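Local coordinates for protein lysine cyclodeaminase (Streptomyces pristinaespiralis, PDB 5YU3) that probably converts L-lysine to L-pipecolic acid with loss of ammonia, using bound NAD, and also recognises L-ornithine and L-2,4-diaminobutyric acid, at residues 240-254 with 265-279. Numbering follows the deposited sequence.
Sequences KTELPLGLLERAFVT and GECQQLSADRLGPQL
The buried carboxylate of Glu266 grips two successive backbone amides: OE2 accepts from Glu242 N at 2.6 Å through its syn lone pair, while OE1 takes Leu243 N at 3.0 Å from above the carboxylate plane. A bend at chi2 (-56°) turns the acid back to this turn, and a carboxylate suits the place because it offers one oxygen to each amide. Gln269, having both a donor and a length of chain, spans from its own 3-10 turn to Leu243 O, its NE2 2.9 Å away and the bond nearly straight at 170°. Apolar packing is close here: Leu248 CG lies 4.1 Å from Leu270 CD1, which also meets Val253 CG2, and Val253 CG1 rests 3.8 Å from Cys267 SG. With an alanine at Glu266, the amides of Glu242 and Leu243 would probably lose these acceptors, and a gap would open beside Leu243.

The exposed rim is looser, Glu249 CG coming only to 4.4 Å from Leu270 CD2. Beside it Arg274, folded back at chi2 and chi3, brings NH2 edge-on to Ala251 O (3.0 Å). Gly276 N reaches Val253 O on edge strand 252-255 of the Rossmann-like domain; a CB there would clash with that oxygen and press on Phe252 CE1. Back at the buried end, water 1 lies within hydrogen-bonding distance of Glu242 OE1 and Glu266 OE2, 4.5 Å apart, and probably shares its protons among several acceptors; with Thr207 bound to Glu242, it probably eases the repulsion of two buried acids near the NAD site.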
ATOM      1  N   LYS A 240     -10.873 -11.634 -16.050  1.00 20.28           N
ATOM      2  CA  LYS A 240     -12.137 -12.011 -15.429  1.00 19.15           C
ATOM      3  C   LYS A 240     -13.204 -11.036 -15.897  1.00 16.81           C
ATOM      4  O   LYS A 240     -13.054  -9.822 -15.726  1.00 17.84           O
ATOM      5  CB  LYS A 240     -12.029 -11.990 -13.902  1.00 19.50           C
ATOM      6  CG  LYS A 240     -13.340 -12.323 -13.175  1.00 18.65           C
ATOM      7  CD  LYS A 240     -13.869 -11.137 -12.371  1.00 20.57           C
ATOM      8  CE  LYS A 240     -15.084 -11.544 -11.514  1.00 20.24           C
ATOM      9  NZ  LYS A 240     -14.730 -12.606 -10.509  1.00 18.62           N
ATOM     10  N   THR A 241     -14.259 -11.564 -16.515  1.00 17.72           N
ATOM     11  CA  THR A 241     -15.424 -10.779 -16.886  1.00 15.32           C
ATOM     12  C   THR A 241     -16.673 -11.569 -16.530  1.00 16.73           C
ATOM     13  O   THR A 241     -16.623 -12.783 -16.296  1.00 17.50           O
ATOM     14  CB  THR A 241     -15.444 -10.449 -18.385  1.00 20.95           C
ATOM     15  OG1 THR A 241     -15.389 -11.674 -19.127  1.00 20.18           O
ATOM     16  CG2 THR A 241     -14.258  -9.558 -18.775  1.00 21.81           C
ATOM     17  N   GLU A 242     -17.807 -10.869 -16.509  1.00 17.19           N
ATOM     18  CA  GLU A 242     -19.070 -11.489 -16.140  1.00 17.66           C
ATOM     19  C   GLU A 242     -20.151 -11.378 -17.199  1.00 16.52           C
ATOM     20  O   GLU A 242     -21.077 -12.196 -17.192  1.00 19.91           O
ATOM     21  CB  GLU A 242     -19.605 -10.870 -14.836  1.00 13.37           C
ATOM     22  CG  GLU A 242     -18.699 -11.157 -13.645  1.00 19.17           C
ATOM     23  CD  GLU A 242     -19.217 -10.560 -12.350  1.00 15.81           C
ATOM     24  OE1 GLU A 242     -19.682  -9.399 -12.358  1.00 16.98           O
ATOM     25  OE2 GLU A 242     -19.147 -11.267 -11.323  1.00 17.23           O
ATOM     26  N   LEU A 243     -20.073 -10.395 -18.104  1.00 17.28           N
ATOM     27  CA  LEU A 243     -21.199 -10.184 -19.000  1.00 16.79           C
ATOM     28  C   LEU A 243     -20.869 -10.649 -20.419  1.00 19.33           C
ATOM     29  O   LEU A 243     -19.701 -10.684 -20.824  1.00 19.36           O
ATOM     30  CB  LEU A 243     -21.618  -8.710 -19.057  1.00 19.01           C
ATOM     31  CG  LEU A 243     -22.081  -8.058 -17.753  1.00 15.72           C
ATOM     32  CD1 LEU A 243     -22.532  -6.617 -18.001  1.00 17.97           C
ATOM     33  CD2 LEU A 243     -23.217  -8.873 -17.151  1.00 17.24           C
ATOM     34  N   PRO A 244     -21.878 -11.002 -21.202  1.00 17.53           N
ATOM     35  CA  PRO A 244     -21.614 -11.421 -22.582  1.00 21.56           C
ATOM     36  C   PRO A 244     -21.306 -10.224 -23.467  1.00 19.85           C
ATOM     37  O   PRO A 244     -21.911  -9.158 -23.336  1.00 22.58           O
ATOM     38  CB  PRO A 244     -22.913 -12.119 -22.991  1.00 23.18           C
ATOM     39  CG  PRO A 244     -23.992 -11.606 -21.919  1.00 26.38           C
ATOM     40  CD  PRO A 244     -23.344 -11.130 -20.879  1.00 20.24           C
ATOM     41  N   LEU A 245     -20.335 -10.405 -24.366  1.00 21.47           N
ATOM     42  CA  LEU A 245     -19.916  -9.308 -25.235  1.00 21.74           C
ATOM     43  C   LEU A 245     -21.095  -8.721 -26.001  1.00 21.55           C
ATOM     44  O   LEU A 245     -21.224  -7.495 -26.121  1.00 24.63           O
ATOM     45  CB  LEU A 245     -18.840  -9.795 -26.214  1.00 26.58           C
ATOM     46  CG  LEU A 245     -18.376  -8.752 -27.234  1.00 29.95           C
ATOM     47  CD1 LEU A 245     -17.744  -7.541 -26.537  1.00 29.58           C
ATOM     48  CD2 LEU A 245     -17.416  -9.375 -28.255  1.00 30.35           C
ATOM     49  N   GLY A 246     -21.974  -9.583 -26.516  1.00 24.72           N
ATOM     50  CA  GLY A 246     -23.091  -9.093 -27.313  1.00 28.56           C
ATOM     51  C   GLY A 246     -23.976  -8.136 -26.544  1.00 28.21           C
ATOM     52  O   GLY A 246     -24.393  -7.099 -27.068  1.00 28.26           O
ATOM     53  N   LEU A 247     -24.253  -8.460 -25.278  1.00 25.60           N
ATOM     54  CA  LEU A 247     -24.998  -7.558 -24.409  1.00 25.78           C
ATOM     55  C   LEU A 247     -24.246  -6.244 -24.197  1.00 22.70           C
ATOM     56  O   LEU A 247     -24.821  -5.156 -24.315  1.00 23.47           O
ATOM     57  CB  LEU A 247     -25.260  -8.263 -23.074  1.00 27.58           C
ATOM     58  CG  LEU A 247     -26.340  -7.779 -22.120  1.00 30.53           C
ATOM     59  CD1 LEU A 247     -26.762  -8.926 -21.203  1.00 29.67           C
ATOM     60  CD2 LEU A 247     -25.825  -6.606 -21.295  1.00 32.07           C
ATOM     61  N   LEU A 248     -22.959  -6.331 -23.868  1.00 21.53           N
ATOM     62  CA  LEU A 248     -22.154  -5.134 -23.628  1.00 21.04           C
ATOM     63  C   LEU A 248     -22.160  -4.203 -24.836  1.00 24.70           C
ATOM     64  O   LEU A 248     -22.259  -2.976 -24.693  1.00 23.42           O
ATOM     65  CB  LEU A 248     -20.724  -5.558 -23.298  1.00 25.59           C
ATOM     66  CG  LEU A 248     -19.906  -5.022 -22.129  1.00 34.07           C
ATOM     67  CD1 LEU A 248     -20.724  -4.836 -20.862  1.00 24.54           C
ATOM     68  CD2 LEU A 248     -18.767  -6.015 -21.901  1.00 28.27           C
ATOM     69  N   GLU A 249     -22.051  -4.772 -26.038  1.00 25.28           N
ATOM     70  CA  GLU A 249     -22.002  -3.962 -27.247  1.00 26.76           C
ATOM     71  C   GLU A 249     -23.318  -3.250 -27.517  1.00 27.77           C
ATOM     72  O   GLU A 249     -23.319  -2.217 -28.193  1.00 33.55           O
ATOM     73  CB  GLU A 249     -21.604  -4.837 -28.439  1.00 31.34           C
ATOM     74  CG  GLU A 249     -20.156  -5.306 -28.371  1.00 31.57           C
ATOM     75  CD  GLU A 249     -19.777  -6.247 -29.510  1.00 39.17           C
ATOM     76  OE1 GLU A 249     -20.658  -6.987 -30.005  1.00 40.31           O
ATOM     77  OE2 GLU A 249     -18.589  -6.253 -29.899  1.00 41.43           O
ATOM     78  N   ARG A 250     -24.432  -3.761 -26.996  1.00 20.21           N
ATOM     79  CA  ARG A 250     -25.712  -3.083 -27.145  1.00 23.92           C
ATOM     80  C   ARG A 250     -26.013  -2.108 -26.015  1.00 24.24           C
ATOM     81  O   ARG A 250     -27.029  -1.408 -26.079  1.00 24.45           O
ATOM     82  CB  ARG A 250     -26.851  -4.105 -27.225  1.00 23.74           C
ATOM     83  CG  ARG A 250     -26.865  -4.930 -28.496  1.00 28.35           C
ATOM     84  CD  ARG A 250     -28.140  -5.763 -28.580  1.00 29.62           C
ATOM     85  NE  ARG A 250     -28.157  -6.865 -27.614  1.00 30.55           N
ATOM     86  CZ  ARG A 250     -27.546  -8.033 -27.806  1.00 31.72           C
ATOM     87  NH1 ARG A 250     -26.868  -8.252 -28.926  1.00 34.74           N
ATOM     88  NH2 ARG A 250     -27.613  -8.989 -26.884  1.00 30.40           N
ATOM     89  N   ALA A 251     -25.173  -2.050 -24.986  1.00 20.35           N
ATOM     90  CA  ALA A 251     -25.480  -1.291 -23.783  1.00 19.19           C
ATOM     91  C   ALA A 251     -24.857   0.095 -23.811  1.00 22.91           C
ATOM     92  O   ALA A 251     -23.838   0.330 -24.472  1.00 20.86           O
ATOM     93  CB  ALA A 251     -24.984  -2.022 -22.529  1.00 19.24           C
ATOM     94  N   PHE A 252     -25.484   1.009 -23.063  1.00 18.02           N
ATOM     95  CA  PHE A 252     -24.839   2.238 -22.616  1.00 17.96           C
ATOM     96  C   PHE A 252     -23.989   1.899 -21.397  1.00 19.64           C
ATOM     97  O   PHE A 252     -24.534   1.484 -20.371  1.00 17.92           O
ATOM     98  CB  PHE A 252     -25.902   3.284 -22.271  1.00 19.30           C
ATOM     99  CG  PHE A 252     -25.353   4.553 -21.643  1.00 21.56           C
ATOM    100  CD1 PHE A 252     -24.788   5.545 -22.434  1.00 23.44           C
ATOM    101  CD2 PHE A 252     -25.443   4.764 -20.275  1.00 21.65           C
ATOM    102  CE1 PHE A 252     -24.302   6.713 -21.869  1.00 22.06           C
ATOM    103  CE2 PHE A 252     -24.953   5.941 -19.694  1.00 22.72           C
ATOM    104  CZ  PHE A 252     -24.389   6.913 -20.496  1.00 24.48           C
ATOM    105  N   VAL A 253     -22.668   2.058 -21.501  1.00 18.38           N
ATOM    106  CA  VAL A 253     -21.734   1.575 -20.481  1.00 18.27           C
ATOM    107  C   VAL A 253     -21.056   2.761 -19.802  1.00 19.36           C
ATOM    108  O   VAL A 253     -20.316   3.514 -20.446  1.00 20.47           O
ATOM    109  CB  VAL A 253     -20.687   0.633 -21.084  1.00 19.54           C
ATOM    110  CG1 VAL A 253     -19.739   0.156 -20.007  1.00 18.36           C
ATOM    111  CG2 VAL A 253     -21.362  -0.543 -21.770  1.00 19.08           C
ATOM    112  N   THR A 254     -21.294   2.921 -18.498  1.00 15.23           N
ATOM    113  CA  THR A 254     -20.593   3.920 -17.695  1.00 15.79           C
ATOM    114  C   THR A 254     -19.691   3.197 -16.702  1.00 16.95           C
ATOM    115  O   THR A 254     -20.133   2.268 -16.018  1.00 17.59           O
ATOM    116  CB  THR A 254     -21.565   4.853 -16.962  1.00 16.64           C
ATOM    117  OG1 THR A 254     -20.823   5.827 -16.210  1.00 15.12           O
ATOM    118  CG2 THR A 254     -22.496   4.084 -16.013  1.00 16.93           C
ATOM    119  N   GLY A 265     -12.318  -4.303 -15.542  1.00 17.40           N
ATOM    120  CA  GLY A 265     -13.763  -4.365 -15.553  1.00 16.39           C
ATOM    121  C   GLY A 265     -14.302  -5.049 -16.801  1.00 18.01           C
ATOM    122  O   GLY A 265     -13.568  -5.652 -17.584  1.00 17.51           O
ATOM    123  N   GLU A 266     -15.628  -4.945 -16.981  1.00 16.64           N
ATOM    124  CA  GLU A 266     -16.242  -5.426 -18.217  1.00 19.37           C
ATOM    125  C   GLU A 266     -15.665  -4.708 -19.427  1.00 19.23           C
ATOM    126  O   GLU A 266     -15.667  -5.257 -20.537  1.00 19.65           O
ATOM    127  CB  GLU A 266     -17.759  -5.227 -18.192  1.00 16.65           C
ATOM    128  CG  GLU A 266     -18.508  -6.085 -17.189  1.00 16.96           C
ATOM    129  CD  GLU A 266     -18.236  -7.557 -17.390  1.00 19.41           C
ATOM    130  OE1 GLU A 266     -18.255  -8.004 -18.548  1.00 19.02           O
ATOM    131  OE2 GLU A 266     -17.974  -8.267 -16.396  1.00 21.80           O
ATOM    132  N   CYS A 267     -15.174  -3.479 -19.236  1.00 18.26           N
ATOM    133  CA  CYS A 267     -14.638  -2.712 -20.355  1.00 17.82           C
ATOM    134  C   CYS A 267     -13.369  -3.327 -20.932  1.00 21.23           C
ATOM    135  O   CYS A 267     -12.917  -2.891 -22.002  1.00 20.13           O
ATOM    136  CB  CYS A 267     -14.400  -1.263 -19.912  1.00 15.74           C
ATOM    137  SG  CYS A 267     -15.946  -0.332 -19.742  1.00 19.30           S
ATOM    138  N   GLN A 268     -12.799  -4.343 -20.271  1.00 18.55           N
ATOM    139  CA  GLN A 268     -11.776  -5.155 -20.919  1.00 18.88           C
ATOM    140  C   GLN A 268     -12.237  -5.658 -22.273  1.00 21.88           C
ATOM    141  O   GLN A 268     -11.413  -5.870 -23.167  1.00 22.34           O
ATOM    142  CB  GLN A 268     -11.429  -6.377 -20.079  1.00 18.37           C
ATOM    143  CG  GLN A 268     -10.675  -6.099 -18.834  1.00 19.19           C
ATOM    144  CD  GLN A 268     -10.561  -7.357 -18.030  1.00 22.53           C
ATOM    145  OE1 GLN A 268      -9.666  -8.172 -18.266  1.00 21.32           O
ATOM    146  NE2 GLN A 268     -11.499  -7.554 -17.103  1.00 17.35           N
ATOM    147  N   GLN A 269     -13.542  -5.886 -22.430  1.00 17.89           N
ATOM    148  CA  GLN A 269     -14.086  -6.446 -23.661  1.00 21.24           C
ATOM    149  C   GLN A 269     -14.364  -5.394 -24.721  1.00 24.80           C
ATOM    150  O   GLN A 269     -14.681  -5.759 -25.858  1.00 23.75           O
ATOM    151  CB  GLN A 269     -15.394  -7.201 -23.381  1.00 20.51           C
ATOM    152  CG  GLN A 269     -15.317  -8.230 -22.267  1.00 20.00           C
ATOM    153  CD  GLN A 269     -16.504  -9.173 -22.279  1.00 24.15           C
ATOM    154  OE1 GLN A 269     -16.682  -9.951 -23.219  1.00 22.23           O
ATOM    155  NE2 GLN A 269     -17.329  -9.110 -21.234  1.00 21.29           N
ATOM    156  N   LEU A 270     -14.269  -4.114 -24.383  1.00 21.26           N
ATOM    157  CA  LEU A 270     -14.756  -3.048 -25.242  1.00 23.27           C
ATOM    158  C   LEU A 270     -13.607  -2.216 -25.786  1.00 24.68           C
ATOM    159  O   LEU A 270     -12.578  -2.038 -25.129  1.00 23.89           O
ATOM    160  CB  LEU A 270     -15.714  -2.126 -24.488  1.00 23.57           C
ATOM    161  CG  LEU A 270     -17.046  -2.726 -24.048  1.00 27.50           C
ATOM    162  CD1 LEU A 270     -17.852  -1.684 -23.320  1.00 24.18           C
ATOM    163  CD2 LEU A 270     -17.802  -3.273 -25.261  1.00 29.54           C
ATOM    164  N   SER A 271     -13.798  -1.706 -26.998  1.00 26.45           N
ATOM    165  CA  SER A 271     -12.901  -0.685 -27.508  1.00 25.89           C
ATOM    166  C   SER A 271     -13.066   0.576 -26.676  1.00 23.39           C
ATOM    167  O   SER A 271     -14.181   0.943 -26.296  1.00 24.93           O
ATOM    168  CB  SER A 271     -13.189  -0.391 -28.977  1.00 27.57           C
ATOM    169  OG  SER A 271     -12.341   0.645 -29.430  1.00 30.79           O
ATOM    170  N   ALA A 272     -11.946   1.238 -26.383  1.00 23.71           N
ATOM    171  CA  ALA A 272     -11.983   2.384 -25.488  1.00 20.71           C
ATOM    172  C   ALA A 272     -12.828   3.530 -26.031  1.00 23.72           C
ATOM    173  O   ALA A 272     -13.347   4.327 -25.243  1.00 25.92           O
ATOM    174  CB  ALA A 272     -10.561   2.870 -25.201  1.00 28.17           C
ATOM    175  N   ASP A 273     -13.010   3.625 -27.353  1.00 23.09           N
ATOM    176  CA  ASP A 273     -13.840   4.699 -27.890  1.00 20.85           C
ATOM    177  C   ASP A 273     -15.335   4.403 -27.797  1.00 24.68           C
ATOM    178  O   ASP A 273     -16.138   5.224 -28.255  1.00 28.02           O
ATOM    179  CB  ASP A 273     -13.457   5.005 -29.350  1.00 23.23           C
ATOM    180  CG  ASP A 273     -13.704   3.832 -30.289  1.00 26.43           C
ATOM    181  OD1 ASP A 273     -13.736   2.682 -29.822  1.00 24.47           O
ATOM    182  OD2 ASP A 273     -13.855   4.059 -31.510  1.00 22.88           O
ATOM    183  N   ARG A 274     -15.729   3.275 -27.199  1.00 20.40           N
ATOM    184  CA  ARG A 274     -17.136   2.922 -27.050  1.00 25.20           C
ATOM    185  C   ARG A 274     -17.683   3.214 -25.657  1.00 25.59           C
ATOM    186  O   ARG A 274     -18.870   2.977 -25.407  1.00 26.19           O
ATOM    187  CB  ARG A 274     -17.362   1.438 -27.382  1.00 28.89           C
ATOM    188  CG  ARG A 274     -17.811   1.215 -28.838  1.00 40.30           C
ATOM    189  CD  ARG A 274     -19.290   1.412 -29.080  1.00 47.90           C
ATOM    190  NE  ARG A 274     -20.143   0.629 -28.196  1.00 52.57           N
ATOM    191  CZ  ARG A 274     -21.011   1.157 -27.333  1.00 53.67           C
ATOM    192  NH1 ARG A 274     -21.140   2.472 -27.190  1.00 47.05           N
ATOM    193  NH2 ARG A 274     -21.759   0.367 -26.583  1.00 53.64           N
ATOM    194  N   LEU A 275     -16.859   3.720 -24.749  1.00 20.35           N
ATOM    195  CA  LEU A 275     -17.316   3.972 -23.387  1.00 21.01           C
ATOM    196  C   LEU A 275     -18.241   5.177 -23.343  1.00 23.09           C
ATOM    197  O   LEU A 275     -18.022   6.169 -24.042  1.00 23.92           O
ATOM    198  CB  LEU A 275     -16.121   4.220 -22.470  1.00 20.53           C
ATOM    199  CG  LEU A 275     -15.533   3.047 -21.680  1.00 24.24           C
ATOM    200  CD1 LEU A 275     -15.143   1.910 -22.583  1.00 24.61           C
ATOM    201  CD2 LEU A 275     -14.332   3.522 -20.855  1.00 25.11           C
ATOM    202  N   GLY A 276     -19.285   5.092 -22.512  1.00 22.19           N
ATOM    203  CA  GLY A 276     -20.045   6.271 -22.161  1.00 18.67           C
ATOM    204  C   GLY A 276     -19.298   7.115 -21.150  1.00 20.33           C
ATOM    205  O   GLY A 276     -18.204   6.768 -20.694  1.00 21.30           O
ATOM    206  N   PRO A 277     -19.868   8.268 -20.809  1.00 22.21           N
ATOM    207  CA  PRO A 277     -19.239   9.104 -19.780  1.00 20.76           C
ATOM    208  C   PRO A 277     -19.187   8.370 -18.449  1.00 18.63           C
ATOM    209  O   PRO A 277     -20.111   7.637 -18.095  1.00 19.49           O
ATOM    210  CB  PRO A 277     -20.139  10.337 -19.719  1.00 25.42           C
ATOM    211  CG  PRO A 277     -21.057  10.206 -21.032  1.00 26.88           C
ATOM    212  CD  PRO A 277     -21.128   8.936 -21.309  1.00 25.09           C
ATOM    213  N   GLN A 278     -18.088   8.570 -17.718  1.00 18.66           N
ATOM    214  CA  GLN A 278     -17.888   7.890 -16.444  1.00 18.04           C
ATOM    215  C   GLN A 278     -18.935   8.335 -15.423  1.00 19.47           C
ATOM    216  O   GLN A 278     -19.588   9.374 -15.569  1.00 19.68           O
ATOM    217  CB  GLN A 278     -16.484   8.168 -15.901  1.00 18.51           C
ATOM    218  CG  GLN A 278     -16.238   9.610 -15.484  1.00 18.24           C
ATOM    219  CD  GLN A 278     -14.782   9.877 -15.128  1.00 18.71           C
ATOM    220  OE1 GLN A 278     -14.417   9.940 -13.950  1.00 19.50           O
ATOM    221  NE2 GLN A 278     -13.940  10.033 -16.146  1.00 19.82           N
ATOM    222  N   LEU A 279     -19.074   7.533 -14.362  1.00 17.45           N
ATOM    223  CA  LEU A 279     -20.144   7.762 -13.391  1.00 17.01           C
ATOM    224  C   LEU A 279     -20.057   9.153 -12.773  1.00 18.66           C
ATOM    225  O   LEU A 279     -21.084   9.827 -12.604  1.00 18.94           O
ATOM    226  CB  LEU A 279     -20.103   6.677 -12.316  1.00 15.71           C
ATOM    227  CG  LEU A 279     -21.128   6.781 -11.175  1.00 17.62           C
ATOM    228  CD1 LEU A 279     -22.547   6.746 -11.717  1.00 20.79           C
ATOM    229  CD2 LEU A 279     -20.895   5.647 -10.190  1.00 18.94           C
TER
HETATM  230  O   HOH W   1     -18.212  -7.550 -13.862  1.00 23.08           O
HETATM  231  O   HOH W   2     -21.353   2.855 -24.133  1.00 26.31           O